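Long-range contacts in bacterioferritin (Mycobacterium smegmatis str. MC2 155, PDB 3BKN), which probably stores iron, oxidising ferrous iron with dioxygen at a di-nuclear centre and depositing ferric mineral inside a haem-containing shell of 24 subunits: residues A21-F26 with Q72-L77; F37-E42 with C153-P158. All blocks are in the same frame, centred on the assembly; numbering follows the deposited sequence.

Contact 1 (A21-F26 with Q72-L77). With HEM (protoporphyrin IX containing Fe), chain T.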
ATOM      1  N   ALA A  21      -6.438  11.789  49.432  1.00 38.82           N
ATOM      2  CA  ALA A  21      -5.924  12.542  48.284  1.00 38.63           C
ATOM      3  C   ALA A  21      -6.785  12.345  47.009  1.00 39.11           C
ATOM      4  O   ALA A  21      -7.046  13.299  46.301  1.00 39.83           O
ATOM      5  CB  ALA A  21      -4.450  12.267  48.018  1.00 36.52           C
ATOM      6  N   ILE A  22      -7.275  11.143  46.731  1.00 39.12           N
ATOM      7  CA  ILE A  22      -8.106  10.979  45.533  1.00 38.51           C
ATOM      8  C   ILE A  22      -9.267  11.976  45.569  1.00 39.16           C
ATOM      9  O   ILE A  22      -9.496  12.696  44.596  1.00 38.86           O
ATOM     10  CB  ILE A  22      -8.713   9.589  45.438  1.00 37.23           C
ATOM     11  CG1 ILE A  22      -7.648   8.568  45.200  1.00 36.91           C
ATOM     12  CG2 ILE A  22      -9.825   9.507  44.340  1.00 35.52           C
ATOM     13  CD1 ILE A  22      -8.112   7.209  45.619  1.00 37.34           C
ATOM     14  N   ASN A  23      -9.989  11.997  46.692  1.00 39.07           N
ATOM     15  CA  ASN A  23     -11.158  12.824  46.827  1.00 40.16           C
ATOM     16  C   ASN A  23     -10.768  14.299  46.784  1.00 41.60           C
ATOM     17  O   ASN A  23     -11.413  15.101  46.092  1.00 41.54           O
ATOM     18  CB  ASN A  23     -11.922  12.438  48.086  1.00 39.18           C
ATOM     19  CG  ASN A  23     -12.600  11.044  47.960  1.00 40.15           C
ATOM     20  OD1 ASN A  23     -12.178  10.198  47.142  1.00 40.76           O
ATOM     21  ND2 ASN A  23     -13.635  10.799  48.776  1.00 37.97           N
ATOM     22  N   GLN A  24      -9.666  14.662  47.448  1.00 42.70           N
ATOM     23  CA  GLN A  24      -9.325  16.076  47.528  1.00 43.34           C
ATOM     24  C   GLN A  24      -8.979  16.625  46.162  1.00 44.48           C
ATOM     25  O   GLN A  24      -9.556  17.643  45.748  1.00 45.14           O
ATOM     26  CB  GLN A  24      -8.225  16.356  48.532  1.00 43.05           C
ATOM     27  CG  GLN A  24      -8.232  17.815  49.004  1.00 43.97           C
ATOM     28  CD  GLN A  24      -7.259  18.037  50.169  1.00 46.89           C
ATOM     29  OE1 GLN A  24      -7.564  17.681  51.332  1.00 49.52           O
ATOM     30  NE2 GLN A  24      -6.083  18.602  49.866  1.00 45.29           N
ATOM     31  N   TYR A  25      -8.057  15.948  45.472  1.00 45.13           N
ATOM     32  CA  TYR A  25      -7.693  16.299  44.098  1.00 45.68           C
ATOM     33  C   TYR A  25      -8.873  16.242  43.142  1.00 44.79           C
ATOM     34  O   TYR A  25      -9.124  17.189  42.392  1.00 45.10           O
ATOM     35  CB  TYR A  25      -6.632  15.365  43.575  1.00 49.68           C
ATOM     36  CG  TYR A  25      -5.240  15.643  44.066  1.00 51.99           C
ATOM     37  CD1 TYR A  25      -4.573  16.828  43.693  1.00 54.62           C
ATOM     38  CD2 TYR A  25      -4.561  14.724  44.832  1.00 50.99           C
ATOM     39  CE1 TYR A  25      -3.300  17.092  44.103  1.00 54.31           C
ATOM     40  CE2 TYR A  25      -3.262  14.966  45.256  1.00 52.44           C
ATOM     41  CZ  TYR A  25      -2.627  16.147  44.881  1.00 54.09           C
ATOM     42  OH  TYR A  25      -1.304  16.418  45.273  1.00 54.94           O
ATOM     43  N   PHE A  26      -9.631  15.153  43.165  1.00 43.09           N
ATOM     44  CA  PHE A  26     -10.690  15.038  42.199  1.00 42.05           C
ATOM     45  C   PHE A  26     -11.643  16.193  42.306  1.00 42.35           C
ATOM     46  O   PHE A  26     -11.974  16.801  41.284  1.00 43.32           O
ATOM     47  CB  PHE A  26     -11.425  13.694  42.217  1.00 41.52           C
ATOM     48  CG  PHE A  26     -12.287  13.477  40.983  1.00 42.37           C
ATOM     49  CD1 PHE A  26     -11.716  13.039  39.782  1.00 42.15           C
ATOM     50  CD2 PHE A  26     -13.653  13.782  40.996  1.00 39.91           C
ATOM     51  CE1 PHE A  26     -12.486  12.890  38.665  1.00 40.39           C
ATOM     52  CE2 PHE A  26     -14.396  13.615  39.890  1.00 38.52           C
ATOM     53  CZ  PHE A  26     -13.819  13.168  38.739  1.00 40.72           C
ATOM     54  N   GLN A  72     -12.731   2.236  54.540  1.00 42.92           N
ATOM     55  CA  GLN A  72     -13.822   2.934  55.194  1.00 42.66           C
ATOM     56  C   GLN A  72     -13.426   4.337  55.622  1.00 43.53           C
ATOM     57  O   GLN A  72     -14.260   5.256  55.592  1.00 43.21           O
ATOM     58  CB  GLN A  72     -14.411   2.171  56.385  1.00 41.28           C
ATOM     59  CG  GLN A  72     -15.653   2.863  57.026  1.00 38.86           C
ATOM     60  CD  GLN A  72     -16.941   2.799  56.154  1.00 37.63           C
ATOM     61  OE1 GLN A  72     -17.485   1.721  55.893  1.00 37.98           O
ATOM     62  NE2 GLN A  72     -17.432   3.959  55.734  1.00 35.56           N
ATOM     63  N   ARG A  73     -12.162   4.500  56.018  1.00 44.08           N
ATOM     64  CA  ARG A  73     -11.711   5.670  56.760  1.00 44.72           C
ATOM     65  C   ARG A  73     -11.197   6.685  55.783  1.00 45.01           C
ATOM     66  O   ARG A  73     -10.510   6.319  54.851  1.00 46.37           O
ATOM     67  CB  ARG A  73     -10.636   5.197  57.725  1.00 45.20           C
ATOM     68  CG  ARG A  73      -9.954   6.216  58.559  1.00 46.73           C
ATOM     69  CD  ARG A  73      -8.910   5.539  59.435  1.00 48.69           C
ATOM     70  NE  ARG A  73      -8.432   6.495  60.426  0.50 50.37           N
ATOM     71  CZ  ARG A  73      -7.629   6.175  61.429  0.50 51.40           C
ATOM     72  NH1 ARG A  73      -7.218   4.913  61.566  0.50 51.56           N
ATOM     73  NH2 ARG A  73      -7.253   7.111  62.296  0.50 50.98           N
ATOM     74  N   LEU A  74     -11.581   7.954  55.967  1.00 45.27           N
ATOM     75  CA  LEU A  74     -10.972   9.126  55.259  1.00 44.22           C
ATOM     76  C   LEU A  74     -10.431  10.138  56.264  1.00 44.09           C
ATOM     77  O   LEU A  74     -10.975  10.262  57.354  1.00 43.45           O
ATOM     78  CB  LEU A  74     -11.999   9.867  54.408  1.00 43.88           C
ATOM     79  CG  LEU A  74     -12.444   9.354  53.036  1.00 44.18           C
ATOM     80  CD1 LEU A  74     -13.568  10.246  52.536  1.00 43.93           C
ATOM     81  CD2 LEU A  74     -11.286   9.288  52.009  1.00 42.32           C
ATOM     82  N   PHE A  75      -9.375  10.870  55.910  1.00 43.84           N
ATOM     83  CA  PHE A  75      -8.939  11.982  56.755  1.00 43.56           C
ATOM     84  C   PHE A  75      -9.788  13.184  56.407  1.00 44.43           C
ATOM     85  O   PHE A  75     -10.689  13.077  55.589  1.00 45.50           O
ATOM     86  CB  PHE A  75      -7.463  12.289  56.566  1.00 41.76           C
ATOM     87  CG  PHE A  75      -6.534  11.188  57.014  1.00 40.92           C
ATOM     88  CD1 PHE A  75      -6.748  10.506  58.231  1.00 39.43           C
ATOM     89  CD2 PHE A  75      -5.400  10.861  56.234  1.00 40.73           C
ATOM     90  CE1 PHE A  75      -5.863   9.494  58.681  1.00 38.11           C
ATOM     91  CE2 PHE A  75      -4.497   9.855  56.649  1.00 40.75           C
ATOM     92  CZ  PHE A  75      -4.726   9.165  57.891  1.00 40.13           C
ATOM     93  N   SER A  76      -9.535  14.323  57.034  1.00 45.51           N
ATOM     94  CA  SER A  76     -10.304  15.541  56.734  1.00 46.14           C
ATOM     95  C   SER A  76      -9.943  16.161  55.413  1.00 46.60           C
ATOM     96  O   SER A  76      -8.798  16.514  55.200  1.00 47.10           O
ATOM     97  CB  SER A  76     -10.031  16.596  57.765  1.00 46.02           C
ATOM     98  OG  SER A  76     -10.795  16.292  58.893  1.00 47.46           O
ATOM     99  N   LEU A  77     -10.907  16.314  54.524  1.00 46.78           N
ATOM    100  CA  LEU A  77     -10.660  17.032  53.294  1.00 47.60           C
ATOM    101  C   LEU A  77     -10.432  18.512  53.562  1.00 47.89           C
ATOM    102  O   LEU A  77     -11.133  19.106  54.352  1.00 48.53           O
ATOM    103  CB  LEU A  77     -11.855  16.883  52.378  1.00 48.13           C
ATOM    104  CG  LEU A  77     -11.919  15.501  51.786  1.00 49.41           C
ATOM    105  CD1 LEU A  77     -13.318  15.266  51.329  1.00 50.81           C
ATOM    106  CD2 LEU A  77     -10.971  15.519  50.632  1.00 50.60           C
TER
HETATM  107  CHA HEM T 301     -10.498   5.710  37.094  0.50 43.55           C
HETATM  108  CHB HEM T 301     -13.361   8.883  39.426  0.50 43.67           C
HETATM  109  CHC HEM T 301     -12.195   6.753  43.601  0.50 42.56           C
HETATM  110  CHD HEM T 301      -9.192   3.669  41.334  0.50 43.82           C
HETATM  111  C1A HEM T 301     -11.468   6.781  37.337  0.50 43.85           C
HETATM  112  C2A HEM T 301     -12.052   7.554  36.248  0.50 44.02           C
HETATM  113  C3A HEM T 301     -12.901   8.494  36.956  0.50 43.44           C
HETATM  114  C4A HEM T 301     -12.693   8.143  38.360  0.50 43.68           C
HETATM  115  CMA HEM T 301     -13.777   9.569  36.400  0.50 43.35           C
HETATM  116  CAA HEM T 301     -11.834   7.400  34.771  0.50 46.48           C
HETATM  117  CBA HEM T 301     -11.832   5.911  34.454  0.50 52.91           C
HETATM  118  CGA HEM T 301     -12.813   5.527  33.372  0.50 58.37           C
HETATM  119  O1A HEM T 301     -14.021   5.431  33.663  0.50 61.05           O
HETATM  120  O2A HEM T 301     -12.374   5.297  32.228  0.50 58.39           O
HETATM  121  C1B HEM T 301     -13.285   8.602  40.848  0.50 42.79           C
HETATM  122  C2B HEM T 301     -14.070   9.362  41.822  0.50 42.11           C
HETATM  123  C3B HEM T 301     -13.667   8.659  43.020  0.50 42.17           C
HETATM  124  C4B HEM T 301     -12.794   7.669  42.646  0.50 42.20           C
HETATM  125  CMB HEM T 301     -15.007  10.512  41.618  0.50 42.45           C
HETATM  126  CAB HEM T 301     -14.114   8.972  44.388  0.50 43.02           C
HETATM  127  CBB HEM T 301     -13.236   9.338  45.303  0.50 43.21           C
HETATM  128  C1C HEM T 301     -11.262   5.662  43.386  0.50 42.61           C
HETATM  129  C2C HEM T 301     -10.761   4.840  44.496  0.50 42.98           C
HETATM  130  C3C HEM T 301      -9.880   3.924  43.817  0.50 43.13           C
HETATM  131  C4C HEM T 301      -9.965   4.305  42.400  0.50 43.92           C
HETATM  132  CMC HEM T 301     -11.036   4.871  45.963  0.50 43.46           C
HETATM  133  CAC HEM T 301      -9.112   2.873  44.511  0.50 41.82           C
HETATM  134  CBC HEM T 301      -8.153   2.267  43.875  0.50 40.72           C
HETATM  135  C1D HEM T 301      -9.260   3.996  39.915  0.50 43.06           C
HETATM  136  C2D HEM T 301      -8.499   3.255  38.928  0.50 43.05           C
HETATM  137  C3D HEM T 301      -8.932   3.897  37.696  0.50 43.23           C
HETATM  138  C4D HEM T 301      -9.818   4.862  38.088  0.50 43.22           C
HETATM  139  CMD HEM T 301      -7.535   2.126  39.161  0.50 43.21           C
HETATM  140  CAD HEM T 301      -8.488   3.589  36.301  0.50 45.75           C
HETATM  141  CBD HEM T 301      -6.972   3.497  36.308  0.50 51.37           C
HETATM  142  CGD HEM T 301      -6.332   4.610  35.523  0.50 55.86           C
HETATM  143  O1D HEM T 301      -5.523   5.353  36.107  0.50 56.88           O
HETATM  144  O2D HEM T 301      -6.621   4.735  34.324  0.50 57.37           O
HETATM  145  NA  HEM T 301     -11.840   7.136  38.575  0.50 43.69           N
HETATM  146  NB  HEM T 301     -12.549   7.604  41.350  0.50 42.32           N
HETATM  147  NC  HEM T 301     -10.794   5.347  42.178  0.50 43.42           N
HETATM  148  ND  HEM T 301     -10.056   4.941  39.405  0.50 42.87           N
HETATM  149 FE   HEM T 301     -11.285   6.273  40.373  0.50 42.26          FE
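L74 lays its CD1 methyl 3.8 Å from ND2 of N23, where the loop 72-77 first meets the helical turn 21-26. The CB of each residue points toward the opposite segment, and the two side chains cross at about a right angle. The loop belongs to the long connection between helices 38-64 and 83-110 of the ferritin four-helix bundle, which runs along helix 5-34 at the dimer interface where the haem binds. F75 anchors it through its backbone N, hydrogen-bonded to T20 OG1, on helix 5-34 just before A21. At S76 the carbonyl oxygen comes within 4.2 Å of Q24 OE1, a distant approach of two acceptors.

L77 makes the larger part of the loop's side of the contact. Its CD2 methyl sits 3.5 Å from the backbone N of Q24 and 3.6 Å from the CB of the same residue, with N23 CB a little farther away at 4.1 Å. The side chains of Q24 and L77 slide past each other in opposite directions: Q24 has CG anti to its backbone N (chi1 -158°) and runs out extended, which brings OE1 to 3.7 Å from L77 CA. The haem lies along another side of the helix, where its methyl CMB packs over one face of the F26 ring, offset toward the rim, 3.6 Å from CD2.

Across the two segments, then, L77 packs on the helix backbone and the aliphatic stems of N23 and Q24, and L74 against the amide nitrogen of N23. That nitrogen is spent on Y71 O of a second subunit, while Q24 ties helix 5-34 to R78 N at the end of the loop and to D90 of helix 83-110.

Contact 2 (F37-E42 with C153-P158); sequences FTELAE and CVSRPP
F37, at the N-cap position of helix 38-64, packs its ring against the start of 153-158. CD1 lies 3.6 Å from V154 CG1 and also touches C153 CB, both approached obliquely to the ring. Next, T38 reaches the loop through water: OG1 is 2.7 Å from water 1, which accepts a hydrogen bond from S155 N at 3.0 Å. T38 N also lies near C153 O, but the angle is too poor for a bond.

C153 O takes two weak bonds, from E39 N and L40 N. E39 N to C153 O is bent (3.1 Å, N-H...O 120°), whereas L40 N to C153 O is nearly straight at 162° but long, 3.4 Å. A carbonyl from the C-terminal tail therefore faces amides of the first helical turn, where the helix dipole would be expected to attract it. The E39 chain is bent at chi2 (-37°), which brings OE2 to 3.3 Å from CB of S155, whose OG donates to P157 O in a bond that spans the cis R156-P157 peptide. L40 sets its CB 3.7 Å from C153 CB, with SG alongside.

Around this junction, F37 and L40 also rest on L83 of helix 83-110, T38 and L40 touch helix 5-34, and F37 meets L140 of a neighbouring subunit. The tail after the short helix 146-151 thus packs on the N-terminal turn of helix 38-64 in the ferritin four-helix bundle, and V154 O there accepts from R156 NH1 of another neighbouring subunit.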
ATOM      1  N   PHE A  37     -11.039  27.392  34.923  1.00 42.86           N
ATOM      2  CA  PHE A  37      -9.619  27.066  34.772  1.00 42.44           C
ATOM      3  C   PHE A  37      -9.493  25.655  34.241  1.00 43.52           C
ATOM      4  O   PHE A  37      -9.014  24.747  34.904  1.00 44.44           O
ATOM      5  CB  PHE A  37      -8.871  27.216  36.055  1.00 39.97           C
ATOM      6  CG  PHE A  37      -9.037  28.516  36.661  1.00 39.53           C
ATOM      7  CD1 PHE A  37      -8.658  29.647  35.988  1.00 38.61           C
ATOM      8  CD2 PHE A  37      -9.609  28.634  37.917  1.00 41.76           C
ATOM      9  CE1 PHE A  37      -8.814  30.913  36.561  1.00 39.90           C
ATOM     10  CE2 PHE A  37      -9.803  29.900  38.505  1.00 41.57           C
ATOM     11  CZ  PHE A  37      -9.378  31.048  37.828  1.00 40.51           C
ATOM     12  N   THR A  38      -9.913  25.483  33.010  1.00 43.80           N
ATOM     13  CA  THR A  38     -10.031  24.172  32.470  1.00 45.27           C
ATOM     14  C   THR A  38      -8.667  23.578  32.187  1.00 46.14           C
ATOM     15  O   THR A  38      -8.466  22.358  32.373  1.00 47.31           O
ATOM     16  CB  THR A  38     -10.827  24.175  31.189  1.00 44.83           C
ATOM     17  OG1 THR A  38     -10.191  25.092  30.305  1.00 47.23           O
ATOM     18  CG2 THR A  38     -12.297  24.603  31.447  1.00 43.12           C
ATOM     19  N   GLU A  39      -7.724  24.391  31.725  1.00 46.12           N
ATOM     20  CA  GLU A  39      -6.364  23.854  31.517  1.00 46.88           C
ATOM     21  C   GLU A  39      -5.720  23.318  32.832  1.00 46.16           C
ATOM     22  O   GLU A  39      -5.147  22.200  32.864  1.00 46.37           O
ATOM     23  CB  GLU A  39      -5.451  24.848  30.764  1.00 47.61           C
ATOM     24  CG  GLU A  39      -5.869  25.163  29.296  1.00 50.82           C
ATOM     25  CD  GLU A  39      -6.452  23.976  28.513  0.50 55.36           C
ATOM     26  OE1 GLU A  39      -5.853  22.875  28.428  0.50 57.13           O
ATOM     27  OE2 GLU A  39      -7.539  24.158  27.955  0.50 57.30           O
ATOM     28  N   LEU A  40      -5.822  24.108  33.903  1.00 44.68           N
ATOM     29  CA  LEU A  40      -5.348  23.687  35.177  1.00 43.95           C
ATOM     30  C   LEU A  40      -6.136  22.447  35.674  1.00 45.15           C
ATOM     31  O   LEU A  40      -5.568  21.544  36.293  1.00 45.73           O
ATOM     32  CB  LEU A  40      -5.451  24.841  36.137  1.00 42.10           C
ATOM     33  CG  LEU A  40      -5.093  24.427  37.555  1.00 41.03           C
ATOM     34  CD1 LEU A  40      -3.611  24.033  37.679  1.00 39.39           C
ATOM     35  CD2 LEU A  40      -5.469  25.540  38.506  1.00 39.77           C
ATOM     36  N   ALA A  41      -7.433  22.381  35.375  1.00 44.57           N
ATOM     37  CA  ALA A  41      -8.229  21.263  35.867  1.00 44.11           C
ATOM     38  C   ALA A  41      -7.766  19.923  35.341  1.00 44.50           C
ATOM     39  O   ALA A  41      -7.816  18.948  36.091  1.00 44.65           O
ATOM     40  CB  ALA A  41      -9.684  21.452  35.619  1.00 44.43           C
ATOM     41  N   GLU A  42      -7.300  19.887  34.082  1.00 45.01           N
ATOM     42  CA  GLU A  42      -6.770  18.670  33.437  1.00 45.89           C
ATOM     43  C   GLU A  42      -5.554  18.146  34.262  1.00 46.43           C
ATOM     44  O   GLU A  42      -5.432  16.925  34.511  1.00 46.33           O
ATOM     45  CB  GLU A  42      -6.395  18.910  31.947  0.50 45.57           C
ATOM     46  CG  GLU A  42      -7.435  18.487  30.874  0.50 46.05           C
ATOM     47  CD  GLU A  42      -7.344  19.288  29.519  0.50 47.58           C
ATOM     48  OE1 GLU A  42      -6.244  19.623  29.014  0.50 47.99           O
ATOM     49  OE2 GLU A  42      -8.407  19.589  28.929  0.50 48.42           O
ATOM     50  N   CYS A 153      -4.259  29.460  33.087  1.00 42.46           N
ATOM     51  CA  CYS A 153      -4.954  28.257  33.445  1.00 43.07           C
ATOM     52  C   CYS A 153      -6.250  28.101  32.665  1.00 44.04           C
ATOM     53  O   CYS A 153      -6.966  27.131  32.865  1.00 44.95           O
ATOM     54  CB  CYS A 153      -5.249  28.288  34.930  1.00 42.75           C
ATOM     55  SG  CYS A 153      -3.801  28.183  35.901  1.00 44.49           S
ATOM     56  N   VAL A 154      -6.567  29.074  31.808  1.00 44.09           N
ATOM     57  CA  VAL A 154      -7.780  29.040  30.999  1.00 44.14           C
ATOM     58  C   VAL A 154      -7.360  28.795  29.560  1.00 45.37           C
ATOM     59  O   VAL A 154      -6.190  28.988  29.196  1.00 46.68           O
ATOM     60  CB  VAL A 154      -8.616  30.349  31.126  1.00 43.75           C
ATOM     61  CG1 VAL A 154      -8.907  30.635  32.579  1.00 44.19           C
ATOM     62  CG2 VAL A 154      -7.901  31.537  30.537  1.00 42.30           C
ATOM     63  N   SER A 155      -8.297  28.354  28.736  1.00 45.71           N
ATOM     64  CA  SER A 155      -7.994  28.163  27.327  1.00 45.56           C
ATOM     65  C   SER A 155      -8.245  29.441  26.498  1.00 46.17           C
ATOM     66  O   SER A 155      -8.743  30.448  27.013  1.00 46.60           O
ATOM     67  CB  SER A 155      -8.810  27.006  26.803  1.00 45.47           C
ATOM     68  OG  SER A 155     -10.166  27.292  27.022  1.00 46.51           O
ATOM     69  N   ARG A 156      -7.857  29.410  25.222  1.00 46.91           N
ATOM     70  CA  ARG A 156      -8.163  30.489  24.302  1.00 48.03           C
ATOM     71  C   ARG A 156      -9.240  30.057  23.274  1.00 45.26           C
ATOM     72  O   ARG A 156      -8.976  29.273  22.390  1.00 44.56           O
ATOM     73  CB  ARG A 156      -6.880  30.961  23.622  1.00 48.61           C
ATOM     74  CG  ARG A 156      -5.817  31.446  24.643  1.00 52.14           C
ATOM     75  CD  ARG A 156      -4.472  31.928  23.971  1.00 54.28           C
ATOM     76  NE  ARG A 156      -4.607  33.211  23.236  1.00 57.97           N
ATOM     77  CZ  ARG A 156      -4.230  34.421  23.692  1.00 58.26           C
ATOM     78  NH1 ARG A 156      -3.668  34.595  24.902  1.00 56.79           N
ATOM     79  NH2 ARG A 156      -4.419  35.483  22.919  1.00 58.23           N
ATOM     80  N   PRO A 157     -10.476  30.547  23.401  1.00 44.21           N
ATOM     81  CA  PRO A 157     -11.083  31.434  24.404  1.00 43.27           C
ATOM     82  C   PRO A 157     -11.464  30.637  25.674  1.00 42.87           C
ATOM     83  O   PRO A 157     -11.530  29.402  25.631  1.00 43.99           O
ATOM     84  CB  PRO A 157     -12.320  31.934  23.682  1.00 42.75           C
ATOM     85  CG  PRO A 157     -12.719  30.788  22.761  1.00 42.29           C
ATOM     86  CD  PRO A 157     -11.444  30.119  22.364  1.00 43.93           C
ATOM     87  N   PRO A 158     -11.636  31.305  26.819  1.00 42.38           N
ATOM     88  CA  PRO A 158     -11.922  30.506  28.025  1.00 43.36           C
ATOM     89  C   PRO A 158     -13.181  29.624  27.923  1.00 45.59           C
ATOM     90  O   PRO A 158     -14.225  30.068  27.447  1.00 46.85           O
ATOM     91  CB  PRO A 158     -12.068  31.568  29.120  1.00 42.43           C
ATOM     92  CG  PRO A 158     -11.232  32.735  28.615  1.00 42.01           C
ATOM     93  CD  PRO A 158     -11.491  32.738  27.126  1.00 42.18           C
TER
HETATM   94  O   HOH W   1     -10.906  27.729  30.156  1.00 24.40           O

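How the contacts relate
Contact 1 and contact 2 sit about 24 Å apart between centres, with nearest atoms about 7 Å apart and no touch. Their first segments lie on consecutive helices, 5-34 and 38-64, and along the chain the segments alternate. Both are partly buried, contact 2 the more so (four of seven touching residues buried against two of five) although it lies farther from the chain's centre, 22 Å against 9 Å. Contact 1 joins the middle of a helix to a loop by methyl packing beside the haem; contact 2 meets a helix start, where weak amide bonds and a water supplement apolar packing. Each also borders other subunits.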